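Local coordinates for protein dihydropteridine reductase (Dictyostelium discoideum, PDB 3ORF) that reduces quinonoid dihydropteridine with NADH or NADPH, probably to supply the tetrahydrobiopterin that aromatic amino acid hydroxylases need as cofactor, at residues A[23-28]-A[36-41]; A[45-50]-A[223-228]; A[106-111]-A[154-159]. All coordinates share one frame; numbering follows the deposited sequence.

Contact 1 of 3, residues A[23-28]-A[36-41]; sequences KNILVL and AEVVKF
Ile-25 and Val-27 reach from strand 24-28 onto Val-38 and Val-39 of helix 33-44, and all four side chains are aliphatic and buried. The closest touch is methyl to methyl, Ile-25 CD1 against Val-38 CG1 at 3.6 Å, with the two side chains at about a right angle. Ile-25 gets that far because it is fully extended: CG1 lies anti to the backbone N (chi1 173°) and CD1 continues the zigzag (chi2 -175°), which carries the terminal methyl out from the strand. Val-27 works with a single branch. Its CG2 sits 4.1 Å from Val-38 CG1 and equally far from Val-39 CG2, so one methyl of the strand bridges two successive residues of the helix. Val-38 CG1 in turn is shared by Ile-25 and Val-27.

The backbones stay well apart, with segment axes 9.2 Å from each other at closest approach, and they run nearly antiparallel at 167°. Their hydrogen bonding goes elsewhere: Ile-25 pairs with Asn-48 and Ile-50 of the next strand, while Lys-40 N bonds to Ala-36 O within the helix. Leu-26 points to the other side of the sheet, where Ile-129 and Leu-133 of helix 108-133 cover it.

This is the first beta-alpha step of the Rossmann fold, and the turn and first helical residues between the segments hold a glycine-rich sequence consistent with the GxGxxG dinucleotide-binding motif, close to the NAD. With only methyl groups meeting, the helix is seated on the sheet by shape and exclusion of water, not by directed bonds.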
loop_
_atom_site.group_PDB
_atom_site.type_symbol
_atom_site.label_atom_id
_atom_site.label_comp_id
_atom_site.label_asym_id
_atom_site.label_seq_id
_atom_site.Cartn_x
_atom_site.Cartn_y
_atom_site.Cartn_z
ATOM N N LYS A 23 29.816 -15.143 4.881
ATOM C CA LYS A 23 28.746 -14.176 4.911
ATOM C C LYS A 23 27.427 -14.814 4.486
ATOM O O LYS A 23 27.414 -15.666 3.634
ATOM C CB LYS A 23 29.111 -12.979 4.047
ATOM C CG LYS A 23 30.449 -12.306 4.433
ATOM C CD LYS A 23 30.217 -11.116 5.299
ATOM C CE LYS A 23 31.314 -10.114 5.083
ATOM N NZ LYS A 23 31.296 -9.111 6.177
ATOM N N ASN A 24 26.329 -14.415 5.117
ATOM C CA ASN A 24 25.010 -14.955 4.760
ATOM C C ASN A 24 24.134 -13.982 3.991
ATOM O O ASN A 24 23.957 -12.812 4.397
ATOM C CB ASN A 24 24.258 -15.418 6.002
ATOM C CG ASN A 24 25.077 -16.389 6.816
ATOM O OD1 ASN A 24 25.784 -17.159 6.230
ATOM N ND2 ASN A 24 24.980 -16.349 8.159
ATOM N N ILE A 25 23.518 -14.481 2.915
ATOM C CA ILE A 25 22.468 -13.704 2.290
ATOM C C ILE A 25 21.147 -14.453 2.355
ATOM O O ILE A 25 21.087 -15.644 2.068
ATOM C CB ILE A 25 22.827 -13.274 0.834
ATOM C CG1 ILE A 25 21.599 -12.617 0.168
ATOM C CG2 ILE A 25 23.278 -14.450 -0.002
ATOM C CD1 ILE A 25 21.795 -12.246 -1.341
ATOM N N LEU A 26 20.085 -13.745 2.690
ATOM C CA LEU A 26 18.759 -14.330 2.733
ATOM C C LEU A 26 17.815 -13.721 1.734
ATOM O O LEU A 26 17.773 -12.495 1.583
ATOM C CB LEU A 26 18.186 -14.152 4.115
ATOM C CG LEU A 26 16.690 -14.279 4.296
ATOM C CD1 LEU A 26 16.333 -15.646 4.090
ATOM C CD2 LEU A 26 16.464 -14.041 5.752
ATOM N N VAL A 27 17.065 -14.552 1.024
ATOM C CA VAL A 27 16.299 -14.065 -0.113
ATOM C C VAL A 27 14.842 -14.565 -0.039
ATOM O O VAL A 27 14.611 -15.782 -0.112
ATOM C CB VAL A 27 16.897 -14.511 -1.460
ATOM C CG1 VAL A 27 16.080 -13.898 -2.631
ATOM C CG2 VAL A 27 18.417 -14.188 -1.585
ATOM N N LEU A 28 13.894 -13.628 0.118
ATOM C CA LEU A 28 12.457 -13.958 0.199
ATOM C C LEU A 28 12.073 -13.917 -1.252
ATOM O O LEU A 28 12.503 -12.984 -1.970
ATOM C CB LEU A 28 11.701 -12.877 1.022
ATOM C CG LEU A 28 10.197 -13.075 1.243
ATOM C CD1 LEU A 28 9.978 -14.435 2.034
ATOM C CD2 LEU A 28 9.549 -11.840 2.018
ATOM N N ALA A 36 16.167 -16.640 -7.627
ATOM C CA ALA A 36 17.104 -17.763 -7.907
ATOM C C ALA A 36 18.410 -17.310 -8.565
ATOM O O ALA A 36 19.456 -17.946 -8.349
ATOM C CB ALA A 36 16.431 -18.911 -8.751
ATOM N N GLU A 37 18.380 -16.240 -9.376
ATOM C CA GLU A 37 19.630 -15.716 -9.904
ATOM C C GLU A 37 20.482 -15.042 -8.796
ATOM O O GLU A 37 21.693 -15.182 -8.781
ATOM C CB GLU A 37 19.397 -14.756 -11.059
ATOM C CG GLU A 37 20.689 -14.104 -11.648
ATOM C CD GLU A 37 21.794 -15.096 -12.098
ATOM O OE1 GLU A 37 21.496 -16.089 -12.831
ATOM O OE2 GLU A 37 22.985 -14.844 -11.722
ATOM N N VAL A 38 19.849 -14.341 -7.856
ATOM C CA VAL A 38 20.597 -13.783 -6.706
ATOM C C VAL A 38 21.245 -14.919 -5.893
ATOM O O VAL A 38 22.358 -14.791 -5.335
ATOM C CB VAL A 38 19.684 -12.883 -5.809
ATOM C CG1 VAL A 38 20.456 -12.340 -4.628
ATOM C CG2 VAL A 38 19.133 -11.694 -6.636
ATOM N N VAL A 39 20.555 -16.035 -5.784
ATOM C CA VAL A 39 21.121 -17.113 -4.935
ATOM C C VAL A 39 22.344 -17.684 -5.673
ATOM O O VAL A 39 23.447 -17.803 -5.097
ATOM C CB VAL A 39 20.086 -18.217 -4.643
ATOM C CG1 VAL A 39 20.784 -19.491 -4.102
ATOM C CG2 VAL A 39 19.028 -17.696 -3.664
ATOM N N LYS A 40 22.149 -17.948 -6.964
ATOM C CA LYS A 40 23.175 -18.557 -7.796
ATOM C C LYS A 40 24.437 -17.681 -7.782
ATOM O O LYS A 40 25.544 -18.192 -7.570
ATOM C CB LYS A 40 22.673 -18.746 -9.232
ATOM C CG LYS A 40 23.251 -19.897 -9.999
ATOM C CD LYS A 40 23.713 -19.465 -11.407
ATOM C CE LYS A 40 22.738 -19.832 -12.526
ATOM N NZ LYS A 40 23.446 -20.129 -13.871
ATOM N N PHE A 41 24.271 -16.376 -8.017
ATOM C CA PHE A 41 25.406 -15.484 -8.079
ATOM C C PHE A 41 26.095 -15.366 -6.703
ATOM O O PHE A 41 27.338 -15.371 -6.607
ATOM C CB PHE A 41 24.978 -14.077 -8.570
ATOM C CG PHE A 41 26.131 -13.183 -8.890
ATOM C CD1 PHE A 41 26.604 -13.070 -10.204
ATOM C CD2 PHE A 41 26.798 -12.481 -7.859
ATOM C CE1 PHE A 41 27.756 -12.209 -10.495
ATOM C CE2 PHE A 41 27.910 -11.636 -8.140
ATOM C CZ PHE A 41 28.390 -11.511 -9.463
#

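Contact 2 of 3, residues A[45-50]-A[223-228]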
loop_
_atom_site.group_PDB
_atom_site.type_symbol
_atom_site.label_atom_id
_atom_site.label_comp_id
_atom_site.label_asym_id
_atom_site.label_seq_id
_atom_site.Cartn_x
_atom_site.Cartn_y
_atom_site.Cartn_z
ATOM N N LYS A 45 30.216 -16.601 -5.356
ATOM C CA LYS A 45 31.213 -15.751 -4.690
ATOM C C LYS A 45 31.458 -16.280 -3.271
ATOM O O LYS A 45 32.004 -15.601 -2.408
ATOM C CB LYS A 45 30.717 -14.286 -4.701
ATOM C CG LYS A 45 30.634 -13.691 -6.128
ATOM C CD LYS A 45 32.035 -13.284 -6.639
ATOM C CE LYS A 45 31.942 -12.595 -7.991
ATOM N NZ LYS A 45 31.672 -13.573 -9.055
ATOM N N SER A 46 31.015 -17.515 -3.043
ATOM C CA SER A 46 31.217 -18.221 -1.784
ATOM C C SER A 46 30.470 -17.650 -0.568
ATOM O O SER A 46 30.934 -17.821 0.538
ATOM C CB SER A 46 32.731 -18.415 -1.491
ATOM O OG SER A 46 33.388 -19.031 -2.610
ATOM N N TRP A 47 29.320 -16.980 -0.763
ATOM C CA TRP A 47 28.465 -16.652 0.357
ATOM C C TRP A 47 27.598 -17.868 0.650
ATOM O O TRP A 47 27.291 -18.682 -0.216
ATOM C CB TRP A 47 27.572 -15.425 0.049
ATOM C CG TRP A 47 28.259 -14.080 0.197
ATOM C CD1 TRP A 47 29.466 -13.731 -0.257
ATOM C CD2 TRP A 47 27.716 -12.922 0.841
ATOM N NE1 TRP A 47 29.768 -12.434 0.081
ATOM C CE2 TRP A 47 28.699 -11.906 0.761
ATOM C CE3 TRP A 47 26.521 -12.670 1.514
ATOM C CZ2 TRP A 47 28.516 -10.623 1.309
ATOM C CZ3 TRP A 47 26.323 -11.407 2.081
ATOM C CH2 TRP A 47 27.333 -10.393 1.971
ATOM N N ASN A 48 27.169 -17.964 1.887
ATOM C CA ASN A 48 26.189 -18.916 2.268
ATOM C C ASN A 48 24.812 -18.276 1.896
ATOM O O ASN A 48 24.544 -17.081 2.182
ATOM C CB ASN A 48 26.377 -19.101 3.755
ATOM C CG ASN A 48 25.790 -20.362 4.266
ATOM O OD1 ASN A 48 24.698 -20.348 4.826
ATOM N ND2 ASN A 48 26.508 -21.480 4.097
ATOM N N THR A 49 23.963 -19.061 1.225
ATOM C CA THR A 49 22.669 -18.587 0.734
ATOM C C THR A 49 21.473 -19.247 1.419
ATOM O O THR A 49 21.500 -20.450 1.672
ATOM C CB THR A 49 22.539 -18.872 -0.753
ATOM O OG1 THR A 49 22.657 -20.291 -0.974
ATOM C CG2 THR A 49 23.600 -18.124 -1.519
ATOM N N ILE A 50 20.420 -18.471 1.690
ATOM C CA ILE A 50 19.197 -18.996 2.307
ATOM C C ILE A 50 17.981 -18.479 1.526
ATOM O O ILE A 50 17.949 -17.278 1.150
ATOM C CB ILE A 50 19.048 -18.539 3.730
ATOM C CG1 ILE A 50 20.209 -19.035 4.580
ATOM C CG2 ILE A 50 17.765 -19.052 4.301
ATOM C CD1 ILE A 50 20.625 -18.041 5.530
ATOM N N TRP A 223 27.088 -3.786 -3.516
ATOM C CA TRP A 223 26.649 -3.093 -2.320
ATOM C C TRP A 223 26.898 -3.923 -1.058
ATOM O O TRP A 223 27.118 -3.372 -0.025
ATOM C CB TRP A 223 25.161 -2.729 -2.365
ATOM C CG TRP A 223 24.713 -1.676 -3.403
ATOM C CD1 TRP A 223 25.440 -0.672 -3.972
ATOM C CD2 TRP A 223 23.387 -1.575 -3.964
ATOM N NE1 TRP A 223 24.644 0.053 -4.860
ATOM C CE2 TRP A 223 23.383 -0.473 -4.851
ATOM C CE3 TRP A 223 22.189 -2.293 -3.759
ATOM C CZ2 TRP A 223 22.256 -0.111 -5.574
ATOM C CZ3 TRP A 223 21.039 -1.908 -4.485
ATOM C CH2 TRP A 223 21.094 -0.846 -5.379
ATOM N N SER A 224 26.801 -5.246 -1.162
ATOM C CA SER A 224 27.037 -6.169 -0.023
ATOM C C SER A 224 28.486 -6.215 0.517
ATOM O O SER A 224 28.670 -6.477 1.695
ATOM C CB SER A 224 26.649 -7.570 -0.424
ATOM O OG SER A 224 25.269 -7.529 -0.666
ATOM N N THR A 225 29.462 -5.920 -0.343
ATOM C CA THR A 225 30.879 -6.087 -0.050
ATOM C C THR A 225 31.646 -4.766 -0.000
ATOM O O THR A 225 32.715 -4.726 0.566
ATOM C CB THR A 225 31.546 -6.978 -1.081
ATOM O OG1 THR A 225 31.247 -6.484 -2.385
ATOM C CG2 THR A 225 31.023 -8.396 -0.985
ATOM N N ASN A 226 31.085 -3.696 -0.559
ATOM C CA ASN A 226 31.705 -2.371 -0.578
ATOM C C ASN A 226 30.718 -1.305 -0.072
ATOM O O ASN A 226 29.993 -0.600 -0.821
ATOM C CB ASN A 226 32.196 -2.080 -1.978
ATOM C CG ASN A 226 32.788 -0.700 -2.120
ATOM O OD1 ASN A 226 32.998 0.019 -1.142
ATOM N ND2 ASN A 226 33.068 -0.316 -3.373
ATOM N N SER A 227 30.674 -1.209 1.241
ATOM C CA SER A 227 29.664 -0.398 1.885
ATOM C C SER A 227 29.735 1.083 1.421
ATOM O O SER A 227 28.743 1.793 1.461
ATOM C CB SER A 227 29.793 -0.568 3.401
ATOM O OG SER A 227 31.000 0.054 3.829
ATOM N N ASP A 228 30.881 1.503 0.900
ATOM C CA ASP A 228 31.029 2.861 0.349
ATOM C C ASP A 228 30.251 3.066 -0.929
ATOM O O ASP A 228 30.037 4.178 -1.339
ATOM C CB ASP A 228 32.480 3.128 -0.040
ATOM C CG ASP A 228 33.374 3.633 1.136
ATOM O OD1 ASP A 228 34.478 4.113 0.751
ATOM O OD2 ASP A 228 33.050 3.521 2.370
#
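The indole of Trp-47 extends its six-membered ring toward the last turn of helix 213-225 and meets Ser-224 and Thr-225 obliquely. Its far corner does the touching: CH2 lies 3.8 Å from Ser-224 CB, and the neighbouring CZ2 is 4.1 Å from Thr-225 CG2. CG of Trp-47 stands anti to its carbonyl carbon (chi1 -80°), an orientation that sends the ring across to the helix. Lys-45 O lies in the plane of the indole, at its edge.

Ser-224 offers the ring its CB, while its OG is engaged with Leu-220 O and Thr-90 OG1. Thr-225 divides its two branches in the same spirit: OG1 bonds back to Phe-221 O, and the methyl CG2 faces the tryptophan. The contact thus ties the connection between helix 33-44 and strand 48-53 of the Rossmann sheet to the C-terminal end of helix 213-225. Trp-47 is part of the Schellman motif that ends helix 33-44: Ser-46, with positive phi, is its C-prime residue, Trp-47 N bonds to Phe-42 O and Ser-46 N to Lys-43 O.

Two more rings crowd round the indole, Phe-42 edge-to-face and Phe-221 with its plane turned by about 70°. With an alanine here the indole is gone, which would probably open a gap beside Phe-42 and Phe-221 and take away the surface that Ser-224 CB and Thr-225 CG2 rest on. Ile-25 of strand 24-28 and Lys-23 also pack against the tryptophan.

Contact 3 of 3, residues A[106-111]-A[154-159]. With NAD (nicotinamide-adenine-dinucleotide), chain E.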
loop_
_atom_site.group_PDB
_atom_site.type_symbol
_atom_site.label_atom_id
_atom_site.label_comp_id
_atom_site.label_asym_id
_atom_site.label_seq_id
_atom_site.Cartn_x
_atom_site.Cartn_y
_atom_site.Cartn_z
ATOM N N ASP A 106 -13.189 -6.304 -15.242
ATOM C CA ASP A 106 -13.702 -7.533 -14.684
ATOM C C ASP A 106 -12.734 -8.170 -13.710
ATOM O O ASP A 106 -13.156 -8.762 -12.732
ATOM C CB ASP A 106 -14.032 -8.548 -15.815
ATOM C CG ASP A 106 -15.298 -8.158 -16.665
ATOM O OD1 ASP A 106 -15.450 -8.700 -17.787
ATOM O OD2 ASP A 106 -16.155 -7.353 -16.223
ATOM N N GLU A 107 -11.437 -8.081 -13.972
ATOM C CA GLU A 107 -10.464 -8.750 -13.140
ATOM C C GLU A 107 -9.986 -7.934 -11.909
ATOM O O GLU A 107 -9.030 -8.361 -11.195
ATOM C CB GLU A 107 -9.242 -9.122 -13.995
ATOM C CG GLU A 107 -8.342 -7.894 -14.393
ATOM C CD GLU A 107 -8.789 -7.232 -15.717
ATOM O OE1 GLU A 107 -9.999 -7.198 -15.983
ATOM O OE2 GLU A 107 -7.934 -6.692 -16.473
ATOM N N PHE A 108 -10.655 -6.817 -11.638
ATOM C CA PHE A 108 -10.130 -5.832 -10.747
ATOM C C PHE A 108 -10.038 -6.301 -9.308
ATOM O O PHE A 108 -8.944 -6.221 -8.714
ATOM C CB PHE A 108 -10.853 -4.491 -10.828
ATOM C CG PHE A 108 -10.407 -3.506 -9.742
ATOM C CD1 PHE A 108 -9.074 -3.007 -9.736
ATOM C CD2 PHE A 108 -11.262 -3.163 -8.689
ATOM C CE1 PHE A 108 -8.618 -2.136 -8.764
ATOM C CE2 PHE A 108 -10.831 -2.258 -7.687
ATOM C CZ PHE A 108 -9.490 -1.748 -7.728
ATOM N N LEU A 109 -11.159 -6.763 -8.750
ATOM C CA LEU A 109 -11.159 -7.319 -7.407
ATOM C C LEU A 109 -10.182 -8.472 -7.181
ATOM O O LEU A 109 -9.546 -8.520 -6.097
ATOM C CB LEU A 109 -12.578 -7.678 -6.946
ATOM C CG LEU A 109 -13.345 -6.364 -6.740
ATOM C CD1 LEU A 109 -14.888 -6.535 -6.780
ATOM C CD2 LEU A 109 -12.856 -5.514 -5.585
ATOM N N LYS A 110 -10.031 -9.381 -8.165
ATOM C CA LYS A 110 -9.031 -10.457 -8.070
ATOM C C LYS A 110 -7.582 -9.876 -8.002
ATOM O O LYS A 110 -6.669 -10.467 -7.353
ATOM C CB LYS A 110 -9.064 -11.389 -9.323
ATOM C CG LYS A 110 -9.918 -12.664 -9.206
ATOM C CD LYS A 110 -10.335 -13.195 -10.648
ATOM C CE LYS A 110 -11.821 -12.837 -11.058
ATOM N NZ LYS A 110 -11.988 -12.302 -12.501
ATOM N N SER A 111 -7.362 -8.804 -8.794
ATOM C CA SER A 111 -6.041 -8.303 -8.994
ATOM C C SER A 111 -5.681 -7.677 -7.628
ATOM O O SER A 111 -4.574 -7.797 -7.156
ATOM C CB SER A 111 -6.006 -7.324 -10.171
ATOM O OG SER A 111 -6.525 -6.048 -9.801
ATOM N N GLY A 154 -3.775 1.875 -15.474
ATOM C CA GLY A 154 -4.138 0.577 -16.017
ATOM C C GLY A 154 -3.797 -0.613 -15.167
ATOM O O GLY A 154 -3.966 -1.734 -15.631
ATOM N N MET A 155 -3.255 -0.403 -13.946
ATOM C CA MET A 155 -2.775 -1.507 -13.109
ATOM C C MET A 155 -2.682 -0.986 -11.674
ATOM O O MET A 155 -1.641 -0.977 -11.006
ATOM C CB MET A 155 -1.418 -2.017 -13.578
ATOM C CG MET A 155 -0.372 -0.945 -13.718
ATOM S SD MET A 155 1.197 -1.572 -14.402
ATOM C CE MET A 155 1.043 -1.244 -16.159
ATOM N N ILE A 156 -3.855 -0.592 -11.218
ATOM C CA ILE A 156 -4.016 0.139 -10.017
ATOM C C ILE A 156 -3.555 -0.682 -8.791
ATOM O O ILE A 156 -3.027 -0.140 -7.827
ATOM C CB ILE A 156 -5.537 0.507 -9.910
ATOM C CG1 ILE A 156 -5.888 1.548 -10.970
ATOM C CG2 ILE A 156 -5.887 1.026 -8.513
ATOM C CD1 ILE A 156 -7.278 2.098 -10.826
ATOM N N ALA A 157 -3.804 -1.977 -8.808
ATOM C CA ALA A 157 -3.505 -2.752 -7.614
ATOM C C ALA A 157 -2.013 -3.000 -7.486
ATOM O O ALA A 157 -1.388 -2.906 -6.380
ATOM C CB ALA A 157 -4.272 -4.065 -7.666
ATOM N N TYR A 158 -1.398 -3.253 -8.617
ATOM C CA TYR A 158 0.082 -3.398 -8.655
ATOM C C TYR A 158 0.711 -2.071 -8.260
ATOM O O TYR A 158 1.677 -2.045 -7.468
ATOM C CB TYR A 158 0.522 -3.811 -10.071
ATOM C CG TYR A 158 2.028 -3.864 -10.312
ATOM C CD1 TYR A 158 2.788 -4.907 -9.784
ATOM C CD2 TYR A 158 2.657 -2.889 -11.088
ATOM C CE1 TYR A 158 4.122 -5.004 -10.026
ATOM C CE2 TYR A 158 4.077 -2.958 -11.332
ATOM C CZ TYR A 158 4.755 -4.006 -10.816
ATOM O OH TYR A 158 6.060 -4.113 -11.034
ATOM N N GLY A 159 0.211 -0.958 -8.825
ATOM C CA GLY A 159 0.862 0.388 -8.577
ATOM C C GLY A 159 0.734 0.748 -7.079
ATOM O O GLY A 159 1.705 1.145 -6.408
HETATM P PA NAD E . 8.638 -14.668 -10.261
HETATM O O1A NAD E . 7.165 -14.837 -10.359
HETATM O O2A NAD E . 9.564 -15.603 -10.957
HETATM O O5B NAD E . 9.018 -14.889 -8.679
HETATM C C5B NAD E . 8.424 -14.327 -7.565
HETATM C C4B NAD E . 8.656 -15.325 -6.416
HETATM O O4B NAD E . 7.994 -14.753 -5.250
HETATM C C3B NAD E . 7.895 -16.645 -6.716
HETATM O O3B NAD E . 8.688 -17.726 -6.284
HETATM C C2B NAD E . 6.728 -16.639 -5.749
HETATM O O2B NAD E . 6.421 -17.966 -5.291
HETATM C C1B NAD E . 7.320 -15.818 -4.585
HETATM N N9A NAD E . 6.317 -15.117 -3.737
HETATM C C8A NAD E . 5.195 -14.507 -4.201
HETATM N N7A NAD E . 4.592 -13.944 -3.142
HETATM C C5A NAD E . 5.300 -14.223 -2.004
HETATM C C6A NAD E . 5.158 -13.916 -0.615
HETATM N N6A NAD E . 4.072 -13.255 -0.145
HETATM N N1A NAD E . 6.106 -14.343 0.268
HETATM C C2A NAD E . 7.139 -15.058 -0.161
HETATM N N3A NAD E . 7.294 -15.358 -1.468
HETATM C C4A NAD E . 6.392 -14.985 -2.402
HETATM O O3 NAD E . 8.893 -13.150 -10.597
HETATM P PN NAD E . 10.181 -12.433 -11.031
HETATM O O1N NAD E . 10.009 -12.287 -12.512
HETATM O O2N NAD E . 11.435 -12.992 -10.375
HETATM O O5D NAD E . 10.023 -10.937 -10.424
HETATM C C5D NAD E . 10.656 -10.523 -9.207
HETATM C C4D NAD E . 10.144 -9.134 -8.780
HETATM O O4D NAD E . 10.116 -8.248 -9.930
HETATM C C3D NAD E . 8.728 -9.067 -8.194
HETATM O O3D NAD E . 8.847 -8.336 -6.922
HETATM C C2D NAD E . 7.928 -8.230 -9.204
HETATM O O2D NAD E . 6.916 -7.535 -8.459
HETATM C C1D NAD E . 9.074 -7.275 -9.606
HETATM N N1N NAD E . 9.125 -6.123 -10.617
HETATM C C2N NAD E . 9.336 -6.277 -12.058
HETATM C C3N NAD E . 9.379 -5.083 -12.860
HETATM C C7N NAD E . 9.610 -5.080 -14.396
HETATM O O7N NAD E . 8.909 -4.351 -15.123
HETATM N N7N NAD E . 10.642 -5.846 -14.811
HETATM C C4N NAD E . 9.250 -3.808 -12.257
HETATM C C5N NAD E . 9.082 -3.683 -10.872
HETATM C C6N NAD E . 9.020 -4.816 -10.078
HETATM O O HOH W 1 -5.438 -3.610 -10.697
#
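Phe-108 brings one ring corner, CE1, to within 4.2 Å of Ile-156 CG2, the two side chains meeting obliquely. The ring gets there by its torsion: CG is anti to the backbone N (chi1 172°), which carries its end closer to the other helix than its first bond would suggest. His-128 of the second subunit also packs on Phe-108, and Gly-177 of that subunit on Ile-156, so the contact forms part of the dimer interface.

One turn on, Ser-111 faces Ala-157, with OG 3.7 Å from the CB methyl. That hydroxyl donates to Phe-108 O at 2.7 Å, approaching at a C=O...O angle of 127° and tilted 17° from the carbonyl plane. It also accepts from a water 2.8 Å away, which in turn takes the N-H of Ala-157, 3.0 Å from that nitrogen. The water therefore bridges the side chain on helix 108-133 to an amide in the first turn of helix 156-172.

The next residue is Tyr-158, the predicted proton acceptor of this short-chain dehydrogenase/reductase. Its ring heads away from Phe-108 and Ser-111 to the cofactor, where OH lies 3.1 Å from C5N of the NAD nicotinamide. Side-chain packing and one bridging water join the two helix starts, so the buried Ala-157 amide is satisfied without a direct bond to the protein across the contact.

How the contacts relate
Contacts 1 and 2 are neighbours, their centres 9 Å apart, and they share the sheet: strands 24-28 and 48-53 pair side by side, with Val-27 N probably hydrogen-bonded to Ile-50 O. Contact 1 is wholly buried and purely aliphatic. Contact 2 lies nearer the surface, with an exposed threonine at its margin, and sets an aromatic ring against the carbon atoms of a serine and a threonine. Contact 3 stands on the opposite side of the chain's centre, about 30 Å from contact 1, centre to centre. It is buried too, but joins two helices instead of helix and sheet, uses a water, and adjoins the second subunit.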